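Local coordinates for protein esterase (PDB 4RGY) that hydrolyses esters as a low-temperature-active alkaline esterase, built on the alpha/beta-hydrolase fold, at residues Pro104-Ala107 / Arg108-Pro112; Met137-Pro140 / Glu141-Ala144; Gly92-Tyr95 / Trp96-Ile99. All blocks are in the same frame, centred on the assembly; numbering follows the deposited sequence.

Contact 1. Residues Pro104-Ala107 / Arg108-Pro112; sequences PALA and RSFFP
Phe110 lays one face of its ring over the carbonyl of Leu106: Leu106 O stands 3.2 Å above the plane of the Phe110 ring, offset toward its rim. Pro104 CB, one turn back, lies over one face of the Arg108 guanidinium, 3.6 Å from Arg108 NH1. The Phe111 ring meets Ala107 O only obliquely. The Phe110 ring also pairs edge-to-face with Phe5 of a second subunit.

Leu106 O is doubly gripped, by Phe110 N in the helical bond (3.0 Å) and by Ser109 OG at 2.8 Å. The serine hydroxyl can turn back to it because OG sits between the backbone N and the carbonyl carbon (chi1 81°). A short polar side chain suits this last turn of the helix. Leu106 CD2 lies 4.2 Å from Phe110 CZ, and a leucine in place of Phe110 would probably leave Leu106 O without its aromatic cover and Phe5 of the second subunit without its ring partner.

Arg108, extended from CG to NE, passes alongside Pro104 O and donates a hydrogen bond from NE to Ala114 O in the following loop. Phe111, where the chain leaves the helix, is still tied to Ala107 O through its N (3.0 Å). Leu106, Phe110 and Phe111 press this end of helix 95-110 onto strands 2-11 and 16-25.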
loop_
_atom_site.group_PDB
_atom_site.type_symbol
_atom_site.label_atom_id
_atom_site.label_comp_id
_atom_site.label_asym_id
_atom_site.label_seq_id
_atom_site.Cartn_x
_atom_site.Cartn_y
_atom_site.Cartn_z
ATOM N N PRO A 104 20.003 -3.435 -6.095
ATOM C CA PRO A 104 20.702 -3.490 -4.808
ATOM C C PRO A 104 21.219 -2.118 -4.379
ATOM O O PRO A 104 21.161 -1.788 -3.191
ATOM C CB PRO A 104 21.861 -4.454 -5.075
ATOM C CG PRO A 104 21.416 -5.264 -6.245
ATOM C CD PRO A 104 20.609 -4.344 -7.088
ATOM N N ALA A 105 21.698 -1.317 -5.326
ATOM C CA ALA A 105 22.156 0.030 -4.999
ATOM C C ALA A 105 21.027 0.879 -4.432
ATOM O O ALA A 105 21.214 1.596 -3.447
ATOM C CB ALA A 105 22.777 0.713 -6.216
ATOM N N LEU A 106 19.851 0.807 -5.053
ATOM C CA LEU A 106 18.713 1.589 -4.580
ATOM C C LEU A 106 18.270 1.135 -3.193
ATOM O O LEU A 106 18.004 1.949 -2.307
ATOM C CB LEU A 106 17.546 1.493 -5.563
ATOM C CG LEU A 106 17.711 2.272 -6.871
ATOM C CD1 LEU A 106 16.625 1.892 -7.860
ATOM C CD2 LEU A 106 17.708 3.780 -6.636
ATOM N N ALA A 107 18.186 -0.172 -2.993
ATOM C CA ALA A 107 17.799 -0.687 -1.690
ATOM C C ALA A 107 18.765 -0.217 -0.608
ATOM O O ALA A 107 18.338 0.216 0.464
ATOM C CB ALA A 107 17.714 -2.209 -1.715
ATOM N N ARG A 108 20.059 -0.273 -0.903
ATOM C CA ARG A 108 21.077 0.144 0.056
ATOM C C ARG A 108 21.071 1.656 0.295
ATOM O O ARG A 108 21.453 2.119 1.371
ATOM C CB ARG A 108 22.456 -0.330 -0.420
ATOM C CG ARG A 108 22.654 -1.824 -0.241
ATOM C CD ARG A 108 23.789 -2.355 -1.103
ATOM N NE ARG A 108 23.965 -3.787 -0.883
ATOM C CZ ARG A 108 24.458 -4.626 -1.787
ATOM N NH1 ARG A 108 24.825 -4.178 -2.979
ATOM N NH2 ARG A 108 24.571 -5.915 -1.492
ATOM N N SER A 109 20.626 2.421 -0.695
ATOM C CA SER A 109 20.532 3.872 -0.547
ATOM C C SER A 109 19.340 4.264 0.338
ATOM O O SER A 109 19.408 5.242 1.084
ATOM C CB SER A 109 20.440 4.555 -1.916
ATOM O OG SER A 109 19.118 4.530 -2.438
ATOM N N PHE A 110 18.261 3.482 0.281
ATOM C CA PHE A 110 17.057 3.788 1.051
ATOM C C PHE A 110 17.137 3.279 2.493
ATOM O O PHE A 110 16.646 3.924 3.429
ATOM C CB PHE A 110 15.830 3.119 0.424
ATOM C CG PHE A 110 15.501 3.573 -0.972
ATOM C CD1 PHE A 110 15.883 4.820 -1.447
ATOM C CD2 PHE A 110 14.767 2.738 -1.808
ATOM C CE1 PHE A 110 15.550 5.214 -2.743
ATOM C CE2 PHE A 110 14.437 3.119 -3.095
ATOM C CZ PHE A 110 14.830 4.355 -3.567
ATOM N N PHE A 111 17.705 2.086 2.664
ATOM C CA PHE A 111 17.609 1.333 3.910
ATOM C C PHE A 111 18.987 1.000 4.474
ATOM O O PHE A 111 19.979 0.997 3.739
ATOM C CB PHE A 111 16.797 0.041 3.693
ATOM C CG PHE A 111 15.359 0.283 3.300
ATOM C CD1 PHE A 111 14.455 0.807 4.218
ATOM C CD2 PHE A 111 14.916 -0.017 2.022
ATOM C CE1 PHE A 111 13.134 1.029 3.860
ATOM C CE2 PHE A 111 13.591 0.207 1.662
ATOM C CZ PHE A 111 12.704 0.726 2.591
ATOM N N PRO A 112 19.058 0.721 5.781
ATOM C CA PRO A 112 20.345 0.438 6.428
ATOM C C PRO A 112 20.775 -1.005 6.174
ATOM O O PRO A 112 20.788 -1.844 7.080
ATOM C CB PRO A 112 20.044 0.694 7.910
ATOM C CG PRO A 112 18.600 0.389 8.052
ATOM C CD PRO A 112 17.962 0.828 6.760
#

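Contact 2. Residues Met137-Pro140 / Glu141-Ala144; sequences MRHP and ERFA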
loop_
_atom_site.group_PDB
_atom_site.type_symbol
_atom_site.label_atom_id
_atom_site.label_comp_id
_atom_site.label_asym_id
_atom_site.label_seq_id
_atom_site.Cartn_x
_atom_site.Cartn_y
_atom_site.Cartn_z
ATOM N N MET A 137 26.386 -17.046 -9.758
ATOM C CA MET A 137 27.447 -17.575 -10.611
ATOM C C MET A 137 28.065 -16.538 -11.555
ATOM O O MET A 137 29.190 -16.726 -12.042
ATOM C CB MET A 137 26.962 -18.820 -11.363
ATOM C CG MET A 137 26.629 -19.978 -10.420
ATOM S SD MET A 137 26.469 -21.550 -11.291
ATOM C CE MET A 137 24.884 -21.351 -12.071
ATOM N N ARG A 138 27.346 -15.450 -11.825
ATOM C CA ARG A 138 27.906 -14.345 -12.603
ATOM C C ARG A 138 28.652 -13.388 -11.688
ATOM O O ARG A 138 29.659 -12.791 -12.084
ATOM C CB ARG A 138 26.817 -13.597 -13.382
ATOM C CG ARG A 138 26.207 -14.385 -14.534
ATOM C CD ARG A 138 27.063 -14.310 -15.803
ATOM N NE ARG A 138 27.030 -12.960 -16.365
ATOM C CZ ARG A 138 26.082 -12.515 -17.187
ATOM N NH1 ARG A 138 25.102 -13.327 -17.575
ATOM N NH2 ARG A 138 26.118 -11.258 -17.622
ATOM N N HIS A 139 28.159 -13.243 -10.461
ATOM C CA HIS A 139 28.785 -12.345 -9.502
ATOM C C HIS A 139 29.078 -13.027 -8.171
ATOM O O HIS A 139 28.576 -12.607 -7.134
ATOM C CB HIS A 139 27.901 -11.118 -9.292
ATOM C CG HIS A 139 27.792 -10.247 -10.504
ATOM N ND1 HIS A 139 28.851 -9.503 -10.984
ATOM C CD2 HIS A 139 26.759 -10.015 -11.349
ATOM C CE1 HIS A 139 28.469 -8.841 -12.061
ATOM N NE2 HIS A 139 27.203 -9.133 -12.303
ATOM N N PRO A 140 29.920 -14.071 -8.190
ATOM C CA PRO A 140 30.209 -14.802 -6.955
ATOM C C PRO A 140 30.912 -13.925 -5.924
ATOM O O PRO A 140 30.910 -14.258 -4.740
ATOM C CB PRO A 140 31.136 -15.927 -7.429
ATOM C CG PRO A 140 31.764 -15.405 -8.656
ATOM C CD PRO A 140 30.709 -14.580 -9.327
ATOM N N GLU A 141 31.491 -12.815 -6.371
ATOM C CA GLU A 141 32.158 -11.888 -5.467
ATOM C C GLU A 141 31.169 -11.016 -4.681
ATOM O O GLU A 141 31.566 -10.331 -3.737
ATOM C CB GLU A 141 33.157 -11.010 -6.230
ATOM C CG GLU A 141 32.541 -9.877 -7.061
ATOM C CD GLU A 141 31.958 -10.326 -8.404
ATOM O OE1 GLU A 141 32.138 -11.504 -8.789
ATOM O OE2 GLU A 141 31.330 -9.482 -9.090
ATOM N N ARG A 142 29.891 -11.044 -5.068
ATOM C CA ARG A 142 28.865 -10.211 -4.418
ATOM C C ARG A 142 27.898 -10.967 -3.501
ATOM O O ARG A 142 27.178 -10.348 -2.710
ATOM C CB ARG A 142 28.046 -9.466 -5.471
ATOM C CG ARG A 142 28.864 -8.577 -6.375
ATOM C CD ARG A 142 27.960 -7.845 -7.359
ATOM N NE ARG A 142 28.737 -7.084 -8.328
ATOM C CZ ARG A 142 28.235 -6.558 -9.441
ATOM N NH1 ARG A 142 29.022 -5.882 -10.269
ATOM N NH2 ARG A 142 26.953 -6.718 -9.734
ATOM N N PHE A 143 27.877 -12.292 -3.599
ATOM C CA PHE A 143 26.913 -13.101 -2.856
ATOM C C PHE A 143 27.580 -14.202 -2.054
ATOM O O PHE A 143 28.355 -14.990 -2.585
ATOM C CB PHE A 143 25.871 -13.711 -3.800
ATOM C CG PHE A 143 25.038 -12.688 -4.501
ATOM C CD1 PHE A 143 23.931 -12.138 -3.866
ATOM C CD2 PHE A 143 25.371 -12.243 -5.773
ATOM C CE1 PHE A 143 23.154 -11.169 -4.495
ATOM C CE2 PHE A 143 24.601 -11.275 -6.408
ATOM C CZ PHE A 143 23.490 -10.732 -5.763
ATOM N N ALA A 144 27.267 -14.260 -0.771
ATOM C CA ALA A 144 27.781 -15.328 0.075
ATOM C C ALA A 144 27.027 -16.628 -0.183
ATOM O O ALA A 144 27.530 -17.713 0.120
ATOM C CB ALA A 144 27.658 -14.933 1.530
HETATM O O HOH W 1 31.998 -11.336 -11.861
#
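His139 and Arg142 stack face to face across a type I beta turn, the bend that leads from helix 127-138 toward strand 145-149 in the alpha/beta-hydrolase sheet. The two side chains run side by side, with planes only 8° apart and the ring and guanidinium centres separated by 3.6 Å. Arg142 NH2 lies over the middle of the imidazole, while ND1 lies over the middle of the guanidinium. A flat, charged group on a flat aromatic one suits a surface turn, because the guanidinium N-H groups can still reach outward in their own plane.

The edge of the same imidazole is used differently. His139 ND1 donates to Glu141 OE2 at 3.1 Å; OE2 lies close to the imidazole plane, and ND1 meets it on the syn side, tilted 24° from the carboxylate plane. Glu141 can reach back because CG lies between the backbone N and the carbonyl carbon (chi1 76°) and the chain bends again at chi2. Its charge also faces Arg142 NE at 3.6 Å from OE2, a long pairing without a directed N-H.

The turn itself is closed by Arg142 N bonding to His139 O (2.9 Å), and Pro140, with its fixed phi, fits the first corner. Farther out, Arg142 NH2 forms a salt bridge with Glu101, and Arg117 NE bonds to Pro140 O. Phe143 turns inward onto strand 120-125, with the edge of its ring beside His139 O. Finally, one water donates both to Arg138 O at 2.8 Å and to Glu141 OE1 at 3.1 Å, tying the other carboxylate oxygen to the helix end.

Contact 3. Residues Gly92-Tyr95 / Trp96-Ile99; sequences GLQY and WTFI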
loop_
_atom_site.group_PDB
_atom_site.type_symbol
_atom_site.label_atom_id
_atom_site.label_comp_id
_atom_site.label_asym_id
_atom_site.label_seq_id
_atom_site.Cartn_x
_atom_site.Cartn_y
_atom_site.Cartn_z
ATOM N N GLY A 92 12.999 -5.731 -25.101
ATOM C CA GLY A 92 12.391 -5.350 -23.845
ATOM C C GLY A 92 13.337 -4.507 -23.027
ATOM O O GLY A 92 14.222 -3.834 -23.564
ATOM N N LEU A 93 13.145 -4.532 -21.716
ATOM C CA LEU A 93 13.921 -3.676 -20.840
ATOM C C LEU A 93 15.085 -4.424 -20.218
ATOM O O LEU A 93 15.177 -5.664 -20.285
ATOM C CB LEU A 93 13.032 -3.084 -19.748
ATOM C CG LEU A 93 11.791 -2.351 -20.272
ATOM C CD1 LEU A 93 10.924 -1.830 -19.118
ATOM C CD2 LEU A 93 12.193 -1.211 -21.194
ATOM N N GLN A 94 15.965 -3.661 -19.588
ATOM C CA GLN A 94 17.220 -4.192 -19.080
ATOM C C GLN A 94 17.088 -4.724 -17.660
ATOM O O GLN A 94 17.647 -4.165 -16.717
ATOM C CB GLN A 94 18.305 -3.116 -19.166
ATOM C CG GLN A 94 18.584 -2.656 -20.596
ATOM C CD GLN A 94 19.314 -3.697 -21.427
ATOM O OE1 GLN A 94 18.696 -4.505 -22.127
ATOM N NE2 GLN A 94 20.640 -3.677 -21.360
ATOM N N TYR A 95 16.360 -5.830 -17.518
ATOM C CA TYR A 95 16.060 -6.367 -16.190
ATOM C C TYR A 95 17.243 -7.027 -15.466
ATOM O O TYR A 95 17.251 -7.090 -14.246
ATOM C CB TYR A 95 14.880 -7.328 -16.253
ATOM C CG TYR A 95 13.551 -6.655 -16.534
ATOM C CD1 TYR A 95 12.787 -6.129 -15.506
ATOM C CD2 TYR A 95 13.064 -6.573 -17.830
ATOM C CE1 TYR A 95 11.561 -5.526 -15.771
ATOM C CE2 TYR A 95 11.854 -5.989 -18.100
ATOM C CZ TYR A 95 11.110 -5.478 -17.068
ATOM O OH TYR A 95 9.898 -4.888 -17.360
ATOM N N TRP A 96 18.231 -7.517 -16.214
ATOM C CA TRP A 96 19.450 -8.038 -15.588
ATOM C C TRP A 96 20.305 -6.916 -15.009
ATOM O O TRP A 96 20.777 -7.014 -13.870
ATOM C CB TRP A 96 20.281 -8.830 -16.590
ATOM C CG TRP A 96 21.674 -9.138 -16.091
ATOM C CD1 TRP A 96 22.844 -8.615 -16.570
ATOM C CD2 TRP A 96 22.045 -10.053 -15.041
ATOM N NE1 TRP A 96 23.915 -9.141 -15.883
ATOM C CE2 TRP A 96 23.456 -10.022 -14.941
ATOM C CE3 TRP A 96 21.322 -10.873 -14.161
ATOM C CZ2 TRP A 96 24.159 -10.794 -14.013
ATOM C CZ3 TRP A 96 22.023 -11.647 -13.245
ATOM C CH2 TRP A 96 23.430 -11.598 -13.177
ATOM N N THR A 97 20.492 -5.840 -15.769
ATOM C CA THR A 97 21.246 -4.717 -15.242
ATOM C C THR A 97 20.496 -4.123 -14.044
ATOM O O THR A 97 21.100 -3.706 -13.053
ATOM C CB THR A 97 21.539 -3.672 -16.335
ATOM O OG1 THR A 97 22.394 -4.274 -17.317
ATOM C CG2 THR A 97 22.249 -2.449 -15.766
ATOM N N PHE A 98 19.168 -4.121 -14.120
ATOM C CA PHE A 98 18.358 -3.678 -12.999
ATOM C C PHE A 98 18.592 -4.556 -11.766
ATOM O O PHE A 98 18.936 -4.054 -10.687
ATOM C CB PHE A 98 16.874 -3.698 -13.393
ATOM C CG PHE A 98 15.936 -3.447 -12.243
ATOM C CD1 PHE A 98 15.889 -2.197 -11.620
ATOM C CD2 PHE A 98 15.091 -4.455 -11.790
ATOM C CE1 PHE A 98 15.021 -1.960 -10.566
ATOM C CE2 PHE A 98 14.216 -4.221 -10.738
ATOM C CZ PHE A 98 14.181 -2.972 -10.125
ATOM N N ILE A 99 18.401 -5.866 -11.902
ATOM C CA ILE A 99 18.465 -6.725 -10.725
ATOM C C ILE A 99 19.886 -6.849 -10.158
ATOM O O ILE A 99 20.067 -6.976 -8.944
ATOM C CB ILE A 99 17.827 -8.120 -10.974
ATOM C CG1 ILE A 99 17.476 -8.805 -9.652
ATOM C CG2 ILE A 99 18.737 -9.015 -11.834
ATOM C CD1 ILE A 99 16.356 -8.136 -8.878
#
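Phe98 turns CG anti to the backbone N (chi1 172°), which puts the edge of its ring beside Tyr95 O, near the ring plane, whereas Tyr95 keeps CG beside its own N (chi1 -70°). The end of the Phe98 side chain leads away from the preceding loop and its root stays close, with CB 3.4 Å from Gln94 O and 3.5 Å from Tyr95 O.

The backbone bonds here open the helix. Phe98 N reaches Gln94 O at 3.0 Å and Ile99 N reaches Tyr95 O at 2.9 Å. The branched Ile99 adds its CG2 methyl, which lies against the same carbonyl, 3.4 Å from Tyr95 O. Gln94 and Thr97 meet through their CB atoms at 4.3 Å, a loose contact. Thr97 OG1 bonds to Asp88, a short branched alcohol being enough to reach the neighbouring loop.

Large aromatic residues suit the buried sides of this turn. Tyr95 sends its hydroxyl to His82 ND1, and its ring meets the His82 ring nearly at right angles. Trp96 packs its indole on Lys134 and Leu135 of helix 127-138, joining two helices. Before them, Tyr95 N makes a weak bond to Leu93 O, so Gln94 forms the centre of an inverse gamma turn and also holds the N-cap position. The whole is a helix start on the crossover from strand 75-79 to strand 120-125, as in the alpha/beta-hydrolase fold.

In the fold
Along the chain the order is contact 3, contact 1, contact 2, and every pair of centres is about 18 Å apart. Contacts 3 and 1 mark the two ends of helix 95-110 and meet within it, where Pro104 CD packs 3.3 Å from Ile99 O. Contact 2 follows helix 127-138 and touches contact 3 where His139 CD2 lies 3.8 Å from Trp96 CZ2; contacts 1 and 2 do not touch, their nearest atoms being about 5 Å apart. Helix 95-110 comes before strand 120-125 and helix 127-138 after it, and the two helices pack through Trp96; the nucleophile elbow probably follows that strand. Contacts 1 and 3 also border different neighbouring subunits.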